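Local structure of mevalonate 3-kinase (Thermoplasma acidophilum, 4RKS) at residues Ala57-Asp60 with Ser64-Ser67; Asp98-Val103 with Ala136-Leu141; Gly130-Gly135 with Gly162-Gly167; Asp149-Leu154 with Ala179-Ile184. The protein phosphorylates (R)-mevalonate at its 3-hydroxyl with ATP, a step in the alternative mevalonate pathway to isoprenoids found in extremely acidophilic archaea. All blocks are in the same frame, centred on the assembly; numbering follows the deposited sequence.

How the interactions relate
All four interactions belong to the N-terminal, decarboxylase-like region of this GHMP-family kinase. Interaction 1 comes first along the chain, where strands 53-59 and 66-73 are joined by a short loop. Interactions 2 and 3 use successive parts of helix 128-141, their centres about 14 Å apart. Helices 147-154 and 161-166 follow in order and bring in interactions 4 and 3, which touch through Phe166 and Glu151, with centres about 9 Å apart. Tyr100 of interaction 2 reaches Asp153 on the helix of interaction 4. Interaction 2 lies at the periphery, about 24 Å from interaction 1 between centres, while interaction 3, touching both 1 and 4, carries Arg163, which binds the mevalonate carboxylate.

Interaction 1: Ala57-Asp60 with Ser64-Ser67; sequences AYSD and SIRS
Asp60 reaches across the short connection to Ser64 and holds it with both carboxylate oxygens. OD1 accepts the backbone N-H of Ser64 (OD1 to N 2.8 Å, N-H...O angle 147°), while OD2 takes the hydroxyl of the same residue (OD2 to OG 2.7 Å). Each donor arrives on the syn side of its oxygen, a little out of the carboxylate plane, and OD1 is further met weakly by Cys62 N and Gly63 N inside the loop. An aspartate suits the place because its short arm keeps two acceptor oxygens beside the N-H groups of the loop. One step back, Ser59 OG donates to Ile65 O at 2.6 Å, lying in the carbonyl plane on a lone pair. That hydroxyl stands opposite its own backbone N (chi1 -165°), which aims it across the gap. Strands 53-59 and 66-73 each pair antiparallel with strand 24-34 in the GHMP-kinase N-terminal fold, so these side chains link two strands that share a neighbour. Beside the polar bonds, Ile65 sets out toward the other segment: CG1 comes within 3.8 Å of Asp60 OD2, and CG2 meets the Tyr58 ring obliquely, 4.2 Å from CE2. Pro31, Ile122 and Leu325 pack against both Tyr58 and Ile65. Arg66 folds back on its own segment, NH1 bonding Ser64 O at 2.8 Å, with that oxygen close to the guanidinium plane, while its NE forms a salt bridge with Glu68.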
loop_
_atom_site.group_PDB
_atom_site.type_symbol
_atom_site.label_atom_id
_atom_site.label_comp_id
_atom_site.label_asym_id
_atom_site.label_seq_id
_atom_site.Cartn_x
_atom_site.Cartn_y
_atom_site.Cartn_z
ATOM N N ALA A 57 1.673 -6.327 -0.872
ATOM C CA ALA A 57 0.278 -6.255 -1.304
ATOM C C ALA A 57 -0.509 -7.388 -0.641
ATOM O O ALA A 57 0.011 -8.491 -0.481
ATOM C CB ALA A 57 0.169 -6.339 -2.810
ATOM N N TYR A 58 -1.749 -7.118 -0.241
ATOM C CA TYR A 58 -2.573 -8.154 0.388
ATOM C C TYR A 58 -3.974 -8.201 -0.218
ATOM O O TYR A 58 -4.400 -7.262 -0.899
ATOM C CB TYR A 58 -2.678 -7.916 1.896
ATOM C CG TYR A 58 -3.584 -6.745 2.282
ATOM C CD1 TYR A 58 -3.082 -5.451 2.371
ATOM C CD2 TYR A 58 -4.937 -6.943 2.568
ATOM C CE1 TYR A 58 -3.888 -4.389 2.734
ATOM C CE2 TYR A 58 -5.764 -5.879 2.919
ATOM C CZ TYR A 58 -5.228 -4.603 3.000
ATOM O OH TYR A 58 -6.020 -3.531 3.346
ATOM N N SER A 59 -4.683 -9.302 0.035
ATOM C CA SER A 59 -6.127 -9.349 -0.173
ATOM C C SER A 59 -6.655 -10.337 0.859
ATOM O O SER A 59 -5.957 -10.619 1.826
ATOM C CB SER A 59 -6.491 -9.775 -1.596
ATOM O OG SER A 59 -7.851 -9.487 -1.896
ATOM N N ASP A 60 -7.864 -10.866 0.661
ATOM C CA ASP A 60 -8.281 -12.053 1.421
ATOM C C ASP A 60 -8.013 -13.282 0.550
ATOM O O ASP A 60 -7.446 -13.147 -0.532
ATOM C CB ASP A 60 -9.742 -11.957 1.857
ATOM C CG ASP A 60 -10.696 -11.741 0.690
ATOM O OD1 ASP A 60 -10.319 -12.010 -0.478
ATOM O OD2 ASP A 60 -11.835 -11.308 0.951
ATOM N N SER A 64 -11.032 -10.945 -3.007
ATOM C CA SER A 64 -12.148 -10.018 -3.068
ATOM C C SER A 64 -11.842 -8.607 -2.552
ATOM O O SER A 64 -12.560 -7.667 -2.892
ATOM C CB SER A 64 -13.349 -10.583 -2.293
ATOM O OG SER A 64 -13.373 -10.142 -0.939
ATOM N N ILE A 65 -10.821 -8.460 -1.709
ATOM C CA ILE A 65 -10.376 -7.126 -1.295
ATOM C C ILE A 65 -9.504 -6.546 -2.411
ATOM O O ILE A 65 -8.415 -7.061 -2.706
ATOM C CB ILE A 65 -9.599 -7.152 0.039
ATOM C CG1 ILE A 65 -10.450 -7.798 1.150
ATOM C CG2 ILE A 65 -9.217 -5.742 0.464
ATOM C CD1 ILE A 65 -9.796 -7.711 2.498
ATOM N N ARG A 66 -9.991 -5.482 -3.042
ATOM C CA ARG A 66 -9.394 -5.021 -4.294
ATOM C C ARG A 66 -9.929 -3.662 -4.729
ATOM O O ARG A 66 -10.965 -3.207 -4.225
ATOM C CB ARG A 66 -9.673 -6.018 -5.400
ATOM C CG ARG A 66 -11.138 -6.013 -5.826
ATOM C CD ARG A 66 -11.501 -7.332 -6.473
ATOM N NE ARG A 66 -12.784 -7.300 -7.158
ATOM C CZ ARG A 66 -13.964 -7.483 -6.569
ATOM N NH1 ARG A 66 -14.041 -7.694 -5.261
ATOM N NH2 ARG A 66 -15.075 -7.453 -7.298
ATOM N N SER A 67 -9.223 -3.035 -5.679
ATOM C CA SER A 67 -9.735 -1.867 -6.390
ATOM C C SER A 67 -9.895 -2.158 -7.892
ATOM O O SER A 67 -8.951 -2.607 -8.547
ATOM C CB SER A 67 -8.814 -0.671 -6.175
ATOM O OG SER A 67 -9.398 0.506 -6.707
#

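Interaction 2: Asp98-Val103 with Ala136-Leu141; sequences DRYSSV and AAILGL
Tyr100 lays the base of its ring against Ile138, the two side chains crossing at about a right angle. Two separate methyls of the isoleucine do the touching: CG2 sits 3.9 Å from Tyr100 CD1, and the end of the longer branch, CD1, comes 4.0 Å from Tyr100 CD2. The beta-branched chain thus spans the near end of the ring, meeting it obliquely. Tyr100 stands at the break between helices 92-99 and 101-108, being both the residue that leaves the first and the N-cap of the second, and its side chain turns from this kink toward helix 128-141. Arg99 NH2 lies 4.2 Å above one face of the ring, offset toward the rim. One turn further on, Val103 CG1 packs on Leu141 CB at 3.6 Å. The methyl is trans to the backbone N (chi1 173°), a setting that carries it to the last turn of helix 128-141, and it also comes within 4.1 Å of Ile138 O. Phe104 of helix 101-108 packs on Ile138 and Leu141 too, so the contact is part of a wider helix-helix interface. The phenol is served differently, since OH passes beyond Ile138 to bond Asp153 of helix 147-154. The side chains meet across the contact through hydrocarbon groups, consistent with shape and burial holding these helices together, while the tyrosine hydroxyl supplies a directional tie to a third helix.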
loop_
_atom_site.group_PDB
_atom_site.type_symbol
_atom_site.label_atom_id
_atom_site.label_comp_id
_atom_site.label_asym_id
_atom_site.label_seq_id
_atom_site.Cartn_x
_atom_site.Cartn_y
_atom_site.Cartn_z
ATOM N N ASP A 98 -3.384 13.015 -18.478
ATOM C CA ASP A 98 -2.846 13.925 -19.498
ATOM C C ASP A 98 -1.460 13.500 -19.975
ATOM O O ASP A 98 -1.165 13.572 -21.176
ATOM C CB ASP A 98 -2.777 15.371 -18.983
ATOM C CG ASP A 98 -4.149 15.990 -18.780
ATOM O OD1 ASP A 98 -5.115 15.537 -19.433
ATOM O OD2 ASP A 98 -4.257 16.936 -17.968
ATOM N N ARG A 99 -0.614 13.068 -19.041
ATOM C CA ARG A 99 0.749 12.629 -19.374
ATOM C C ARG A 99 0.775 11.488 -20.401
ATOM O O ARG A 99 1.685 11.416 -21.229
ATOM C CB ARG A 99 1.491 12.218 -18.099
ATOM C CG ARG A 99 2.788 11.435 -18.306
ATOM C CD ARG A 99 3.870 12.235 -19.035
ATOM N NE ARG A 99 5.156 11.531 -19.047
ATOM C CZ ARG A 99 5.559 10.692 -20.003
ATOM N NH1 ARG A 99 6.746 10.108 -19.911
ATOM N NH2 ARG A 99 4.787 10.436 -21.052
ATOM N N TYR A 100 -0.225 10.610 -20.366
ATOM C CA TYR A 100 -0.261 9.473 -21.287
ATOM C C TYR A 100 -1.332 9.649 -22.360
ATOM O O TYR A 100 -1.931 8.676 -22.827
ATOM C CB TYR A 100 -0.467 8.162 -20.497
ATOM C CG TYR A 100 0.768 7.865 -19.668
ATOM C CD1 TYR A 100 1.841 7.176 -20.221
ATOM C CD2 TYR A 100 0.894 8.348 -18.363
ATOM C CE1 TYR A 100 2.982 6.930 -19.493
ATOM C CE2 TYR A 100 2.035 8.108 -17.623
ATOM C CZ TYR A 100 3.078 7.395 -18.197
ATOM O OH TYR A 100 4.224 7.140 -17.483
ATOM N N SER A 101 -1.555 10.898 -22.759
ATOM C CA SER A 101 -2.572 11.202 -23.757
ATOM C C SER A 101 -2.314 10.495 -25.089
ATOM O O SER A 101 -3.256 10.088 -25.770
ATOM C CB SER A 101 -2.668 12.718 -23.973
ATOM O OG SER A 101 -1.439 13.238 -24.429
ATOM N N SER A 102 -1.042 10.330 -25.457
ATOM C CA SER A 102 -0.719 9.655 -26.711
ATOM C C SER A 102 -1.148 8.191 -26.673
ATOM O O SER A 102 -1.597 7.638 -27.685
ATOM C CB SER A 102 0.780 9.765 -27.022
ATOM O OG SER A 102 1.558 9.167 -26.002
ATOM N N VAL A 103 -1.033 7.569 -25.499
ATOM C CA VAL A 103 -1.471 6.187 -25.343
ATOM C C VAL A 103 -2.968 6.073 -25.599
ATOM O O VAL A 103 -3.419 5.171 -26.314
ATOM C CB VAL A 103 -1.147 5.625 -23.938
ATOM C CG1 VAL A 103 -1.785 4.239 -23.758
ATOM C CG2 VAL A 103 0.355 5.530 -23.739
ATOM N N ALA A 136 -1.687 -0.151 -14.411
ATOM C CA ALA A 136 -1.927 -1.416 -15.102
ATOM C C ALA A 136 -2.805 -1.201 -16.310
ATOM O O ALA A 136 -2.649 -1.876 -17.296
ATOM C CB ALA A 136 -2.579 -2.449 -14.164
ATOM N N ALA A 137 -3.754 -0.280 -16.223
ATOM C CA ALA A 137 -4.617 0.007 -17.380
ATOM C C ALA A 137 -3.817 0.633 -18.543
ATOM O O ALA A 137 -3.997 0.272 -19.701
ATOM C CB ALA A 137 -5.766 0.920 -16.966
ATOM N N ILE A 138 -2.936 1.572 -18.215
ATOM C CA ILE A 138 -2.081 2.233 -19.202
ATOM C C ILE A 138 -1.095 1.257 -19.840
ATOM O O ILE A 138 -0.907 1.238 -21.069
ATOM C CB ILE A 138 -1.303 3.405 -18.559
ATOM C CG1 ILE A 138 -2.271 4.510 -18.127
ATOM C CG2 ILE A 138 -0.258 3.952 -19.530
ATOM C CD1 ILE A 138 -1.662 5.521 -17.191
ATOM N N LEU A 139 -0.460 0.450 -18.999
ATOM C CA LEU A 139 0.415 -0.613 -19.479
ATOM C C LEU A 139 -0.349 -1.620 -20.311
ATOM O O LEU A 139 0.202 -2.204 -21.224
ATOM C CB LEU A 139 1.098 -1.315 -18.294
ATOM C CG LEU A 139 2.165 -0.444 -17.627
ATOM C CD1 LEU A 139 2.430 -0.885 -16.196
ATOM C CD2 LEU A 139 3.451 -0.461 -18.443
ATOM N N GLY A 140 -1.618 -1.834 -19.976
ATOM C CA GLY A 140 -2.467 -2.738 -20.731
ATOM C C GLY A 140 -2.635 -2.258 -22.162
ATOM O O GLY A 140 -2.675 -3.051 -23.104
ATOM N N LEU A 141 -2.707 -0.944 -22.330
ATOM C CA LEU A 141 -2.857 -0.348 -23.654
ATOM C C LEU A 141 -1.524 -0.259 -24.403
ATOM O O LEU A 141 -1.489 -0.417 -25.615
ATOM C CB LEU A 141 -3.487 1.046 -23.530
ATOM C CG LEU A 141 -4.926 1.073 -23.024
ATOM C CD1 LEU A 141 -5.408 2.496 -22.723
ATOM C CD2 LEU A 141 -5.837 0.393 -24.040
#

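Interaction 3: Gly130-Gly135 with Gly162-Gly167; sequences GAASIG and GRSLFG. With MEV ((R)-mevalonate), chain C.
Helices 128-141 and 161-166 come close here, with the CA atoms of Ala132 and Leu165 only 4.7 Å apart. Such an approach needs small residues, and Ala132 supplies one: its lone methyl CB presses onto the backbone of the second helix, 3.4 Å from Leu165 N and equally 3.4 Å from Ser164 OG. That serine hydroxyl, swung to the far side from the backbone N (chi1 178°), finds its hydrogen-bond partner in Tyr30 O of strand 24-34, so against Ala132 it is merely packed. Leu165 passes alongside, its CD1 3.9 Å from Ala132 O and beside Gly135, whose lack of a side chain lets the leucine lie close to the helix backbone. Away from this face, Ser133 OG folds back to Gly130 O at 2.6 Å, joining Ile134 N on the same face of that carbonyl, and also bonds Thr69. Helix 128-141 follows directly on the ATP-binding residues Ser124 to Ser127, the glycine- and serine-rich loop of GHMP kinases, and Ser127 OG bonds Gly130 N. From the other helix Arg163 runs out, extended from CG to NE, to the mevalonate carboxylate. NH1 meets MEV O3 at 2.9 Å (173°), and NH2 meets MEV O4 at 2.6 Å (164°), a paired, nearly straight grip in which O4 lies near the guanidinium plane. Charge and two paired donors together would fix both the position and the rotation of the carboxylate, while the tight alanine contact ties the helix bearing that arginine to the one that follows the ATP loop.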
loop_
_atom_site.group_PDB
_atom_site.type_symbol
_atom_site.label_atom_id
_atom_site.label_comp_id
_atom_site.label_asym_id
_atom_site.label_seq_id
_atom_site.Cartn_x
_atom_site.Cartn_y
_atom_site.Cartn_z
ATOM N N GLY A 130 -5.639 1.954 -6.145
ATOM C CA GLY A 130 -6.265 2.765 -7.171
ATOM C C GLY A 130 -5.207 3.288 -8.127
ATOM O O GLY A 130 -5.364 3.210 -9.349
ATOM N N ALA A 131 -4.121 3.808 -7.557
ATOM C CA ALA A 131 -3.015 4.337 -8.338
ATOM C C ALA A 131 -2.404 3.257 -9.227
ATOM O O ALA A 131 -2.278 3.439 -10.433
ATOM C CB ALA A 131 -1.949 4.924 -7.421
ATOM N N ALA A 132 -2.026 2.135 -8.624
ATOM C CA ALA A 132 -1.442 1.033 -9.377
ATOM C C ALA A 132 -2.387 0.528 -10.484
ATOM O O ALA A 132 -1.933 0.162 -11.574
ATOM C CB ALA A 132 -1.068 -0.095 -8.430
ATOM N N SER A 133 -3.697 0.537 -10.222
ATOM C CA SER A 133 -4.653 0.016 -11.206
ATOM C C SER A 133 -4.682 0.926 -12.422
ATOM O O SER A 133 -4.860 0.462 -13.559
ATOM C CB SER A 133 -6.065 -0.127 -10.619
ATOM O OG SER A 133 -6.604 1.135 -10.291
ATOM N N ILE A 134 -4.520 2.224 -12.187
ATOM C CA ILE A 134 -4.354 3.154 -13.293
ATOM C C ILE A 134 -3.134 2.777 -14.115
ATOM O O ILE A 134 -3.208 2.704 -15.341
ATOM C CB ILE A 134 -4.209 4.593 -12.811
ATOM C CG1 ILE A 134 -5.476 5.018 -12.070
ATOM C CG2 ILE A 134 -3.974 5.522 -13.994
ATOM C CD1 ILE A 134 -5.381 6.373 -11.485
ATOM N N GLY A 135 -2.012 2.535 -13.445
ATOM C CA GLY A 135 -0.809 2.096 -14.149
ATOM C C GLY A 135 -1.000 0.834 -14.981
ATOM O O GLY A 135 -0.544 0.748 -16.124
ATOM N N GLY A 162 3.812 1.878 -6.060
ATOM C CA GLY A 162 4.699 0.817 -6.519
ATOM C C GLY A 162 4.516 -0.513 -5.799
ATOM O O GLY A 162 4.773 -1.574 -6.370
ATOM N N ARG A 163 4.096 -0.459 -4.537
ATOM C CA ARG A 163 3.852 -1.670 -3.762
ATOM C C ARG A 163 2.785 -2.497 -4.462
ATOM O O ARG A 163 2.901 -3.709 -4.609
ATOM C CB ARG A 163 3.396 -1.332 -2.336
ATOM C CG ARG A 163 4.441 -0.741 -1.416
ATOM C CD ARG A 163 3.752 -0.216 -0.129
ATOM N NE ARG A 163 4.696 0.336 0.836
ATOM C CZ ARG A 163 4.352 0.872 2.009
ATOM N NH1 ARG A 163 3.077 0.942 2.371
ATOM N NH2 ARG A 163 5.290 1.341 2.822
ATOM N N SER A 164 1.734 -1.817 -4.892
ATOM C CA SER A 164 0.607 -2.491 -5.487
ATOM C C SER A 164 0.851 -2.783 -6.970
ATOM O O SER A 164 0.311 -3.740 -7.501
ATOM C CB SER A 164 -0.659 -1.656 -5.295
ATOM O OG SER A 164 -1.765 -2.280 -5.914
ATOM N N LEU A 165 1.669 -1.968 -7.635
ATOM C CA LEU A 165 1.944 -2.196 -9.051
ATOM C C LEU A 165 2.682 -3.525 -9.255
ATOM O O LEU A 165 2.324 -4.316 -10.118
ATOM C CB LEU A 165 2.753 -1.029 -9.645
ATOM C CG LEU A 165 3.029 -1.104 -11.151
ATOM C CD1 LEU A 165 1.741 -1.175 -11.947
ATOM C CD2 LEU A 165 3.893 0.073 -11.621
ATOM N N PHE A 166 3.697 -3.784 -8.438
ATOM C CA PHE A 166 4.553 -4.944 -8.666
ATOM C C PHE A 166 4.143 -6.174 -7.855
ATOM O O PHE A 166 4.336 -7.316 -8.288
ATOM C CB PHE A 166 6.001 -4.574 -8.378
ATOM C CG PHE A 166 6.588 -3.661 -9.414
ATOM C CD1 PHE A 166 7.060 -4.171 -10.612
ATOM C CD2 PHE A 166 6.640 -2.302 -9.199
ATOM C CE1 PHE A 166 7.591 -3.333 -11.584
ATOM C CE2 PHE A 166 7.177 -1.447 -10.170
ATOM C CZ PHE A 166 7.650 -1.970 -11.358
ATOM N N GLY A 167 3.555 -5.942 -6.699
ATOM C CA GLY A 167 2.994 -7.042 -5.933
ATOM C C GLY A 167 3.986 -7.708 -5.007
ATOM O O GLY A 167 5.155 -7.344 -4.967
HETATM C C8 MEV C . 2.398 5.291 3.380
HETATM O O8 MEV C . 2.291 6.382 2.484
HETATM C C2 MEV C . 2.162 5.813 4.780
HETATM C C3 MEV C . 1.894 4.788 5.869
HETATM O O7 MEV C . 0.911 3.854 5.505
HETATM C C4 MEV C . 3.162 4.036 6.236
HETATM C C5 MEV C . 3.458 2.863 5.320
HETATM O O3 MEV C . 2.561 2.024 5.005
HETATM O O4 MEV C . 4.612 2.737 4.846
HETATM C C6 MEV C . 1.398 5.558 7.073
#

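Interaction 4: Asp149-Leu154 with Ala179-Ile184; sequences DVENDL and AYTEKI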
loop_
_atom_site.group_PDB
_atom_site.type_symbol
_atom_site.label_atom_id
_atom_site.label_comp_id
_atom_site.label_asym_id
_atom_site.label_seq_id
_atom_site.Cartn_x
_atom_site.Cartn_y
_atom_site.Cartn_z
ATOM N N ASP A 149 9.004 3.623 -14.900
ATOM C CA ASP A 149 8.729 4.996 -15.351
ATOM C C ASP A 149 7.285 5.396 -15.067
ATOM O O ASP A 149 7.036 6.493 -14.579
ATOM C CB ASP A 149 8.989 5.167 -16.857
ATOM C CG ASP A 149 10.467 5.294 -17.199
ATOM O OD1 ASP A 149 11.257 5.706 -16.325
ATOM O OD2 ASP A 149 10.833 4.999 -18.357
ATOM N N VAL A 150 6.340 4.525 -15.409
ATOM C CA VAL A 150 4.916 4.815 -15.157
ATOM C C VAL A 150 4.699 5.052 -13.655
ATOM O O VAL A 150 3.984 5.985 -13.250
ATOM C CB VAL A 150 3.981 3.670 -15.656
ATOM C CG1 VAL A 150 2.532 3.881 -15.175
ATOM C CG2 VAL A 150 4.012 3.560 -17.151
ATOM N N GLU A 151 5.361 4.236 -12.838
ATOM C CA GLU A 151 5.286 4.365 -11.388
ATOM C C GLU A 151 5.598 5.779 -10.896
ATOM O O GLU A 151 4.940 6.269 -9.987
ATOM C CB GLU A 151 6.246 3.399 -10.701
ATOM C CG GLU A 151 6.101 3.427 -9.177
ATOM C CD GLU A 151 7.123 2.548 -8.470
ATOM O OE1 GLU A 151 7.483 1.490 -9.024
ATOM O OE2 GLU A 151 7.576 2.921 -7.369
ATOM N N ASN A 152 6.607 6.420 -11.484
ATOM C CA ASN A 152 6.977 7.787 -11.085
ATOM C C ASN A 152 5.787 8.736 -11.196
ATOM O O ASN A 152 5.556 9.551 -10.304
ATOM C CB ASN A 152 8.146 8.308 -11.935
ATOM C CG ASN A 152 9.474 7.651 -11.579
ATOM O OD1 ASN A 152 9.739 7.352 -10.418
ATOM N ND2 ASN A 152 10.320 7.432 -12.584
ATOM N N ASP A 153 5.020 8.596 -12.279
ATOM C CA ASP A 153 3.809 9.385 -12.495
ATOM C C ASP A 153 2.661 9.001 -11.550
ATOM O O ASP A 153 1.855 9.857 -11.171
ATOM C CB ASP A 153 3.333 9.254 -13.948
ATOM C CG ASP A 153 4.385 9.730 -14.961
ATOM O OD1 ASP A 153 4.961 10.819 -14.758
ATOM O OD2 ASP A 153 4.642 9.006 -15.951
ATOM N N LEU A 154 2.591 7.728 -11.158
ATOM C CA LEU A 154 1.492 7.269 -10.316
ATOM C C LEU A 154 1.576 7.784 -8.879
ATOM O O LEU A 154 0.581 7.758 -8.160
ATOM C CB LEU A 154 1.428 5.741 -10.277
ATOM C CG LEU A 154 1.230 4.997 -11.597
ATOM C CD1 LEU A 154 1.216 3.492 -11.326
ATOM C CD2 LEU A 154 -0.030 5.451 -12.333
ATOM N N ALA A 179 13.205 7.637 -6.922
ATOM C CA ALA A 179 12.720 6.451 -6.216
ATOM C C ALA A 179 12.540 5.292 -7.188
ATOM O O ALA A 179 12.156 5.476 -8.363
ATOM C CB ALA A 179 11.414 6.749 -5.481
ATOM N N TYR A 180 12.821 4.090 -6.699
ATOM C CA TYR A 180 12.766 2.910 -7.543
ATOM C C TYR A 180 12.283 1.670 -6.767
ATOM O O TYR A 180 12.863 1.299 -5.748
ATOM C CB TYR A 180 14.150 2.665 -8.170
ATOM C CG TYR A 180 14.176 1.516 -9.153
ATOM C CD1 TYR A 180 14.428 0.215 -8.726
ATOM C CD2 TYR A 180 13.927 1.729 -10.508
ATOM C CE1 TYR A 180 14.438 -0.847 -9.625
ATOM C CE2 TYR A 180 13.940 0.675 -11.416
ATOM C CZ TYR A 180 14.193 -0.609 -10.969
ATOM O OH TYR A 180 14.206 -1.657 -11.863
ATOM N N THR A 181 11.216 1.031 -7.258
ATOM C CA THR A 181 10.607 -0.110 -6.559
ATOM C C THR A 181 11.094 -1.434 -7.157
ATOM O O THR A 181 11.046 -1.641 -8.365
ATOM C CB THR A 181 9.073 -0.068 -6.607
ATOM O OG1 THR A 181 8.598 1.079 -5.892
ATOM C CG2 THR A 181 8.468 -1.342 -5.985
ATOM N N GLU A 182 11.554 -2.321 -6.288
ATOM C CA GLU A 182 12.107 -3.607 -6.688
ATOM C C GLU A 182 11.311 -4.753 -6.045
ATOM O O GLU A 182 11.000 -4.698 -4.853
ATOM C CB GLU A 182 13.595 -3.678 -6.276
ATOM C CG GLU A 182 14.207 -5.071 -6.281
ATOM C CD GLU A 182 15.653 -5.118 -5.757
ATOM O OE1 GLU A 182 16.109 -4.176 -5.060
ATOM O OE2 GLU A 182 16.329 -6.128 -6.043
ATOM N N LYS A 183 11.000 -5.788 -6.827
ATOM C CA LYS A 183 10.344 -6.983 -6.301
ATOM C C LYS A 183 11.357 -7.857 -5.587
ATOM O O LYS A 183 12.368 -8.232 -6.174
ATOM C CB LYS A 183 9.680 -7.777 -7.423
ATOM C CG LYS A 183 8.492 -7.080 -8.033
ATOM C CD LYS A 183 8.402 -7.338 -9.532
ATOM C CE LYS A 183 8.008 -8.771 -9.820
ATOM N NZ LYS A 183 7.703 -8.968 -11.263
ATOM N N ILE A 184 11.067 -8.204 -4.336
ATOM C CA ILE A 184 12.027 -8.909 -3.488
ATOM C C ILE A 184 11.642 -10.369 -3.258
ATOM O O ILE A 184 12.501 -11.253 -3.269
ATOM C CB ILE A 184 12.168 -8.183 -2.119
ATOM C CG1 ILE A 184 12.650 -6.745 -2.327
ATOM C CG2 ILE A 184 13.119 -8.901 -1.231
ATOM C CD1 ILE A 184 14.024 -6.640 -2.978
HETATM O O HOH W 1 11.690 8.830 -8.965
#
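Glu151 crosses to Thr181 at about a right angle and accepts its hydroxyl, Thr181 OG1 to Glu151 OE2 measuring 2.6 Å. The glutamate leaves helix 147-154 with CG anti to the backbone N (chi1 -175°) and stays extended beyond it, the reach needed to span helix and strand, whose nearest CA atoms remain well apart. The threonine comes in on the syn side of OE2, 19° out of the carboxylate plane, and the second oxygen, OE1, rests 3.3 Å from Thr181 CB. OE2 is also salt-bridged to Arg155, while Thr181 OG1 has a further hydrogen-bond partner in Thr172 of strand 169-174, the antiparallel neighbour of strand 179-185. A threonine fits this buried position because its beta-branched chain suits a strand, while its hydroxyl serves Glu151 and Thr172. Next along the helix, Asn152 makes an indirect link at the exposed margin: a water donates to its OD1 at 2.8 Å and accepts from Ala179 N, likewise at 2.8 Å. Arg155 bonds Asn152 OD1 as well, so one arginine steadies two successive side chains of this helix. Phe166 packs against both Glu151 and Thr181, so that helix 161-166 flanks the junction of helix and strand. With a hydroxyl and a guanidinium both directed at OE2, the buried carboxylate would be expected to favour its ionised form, and the helix is tied to the strand by polar bonds more than by apolar packing.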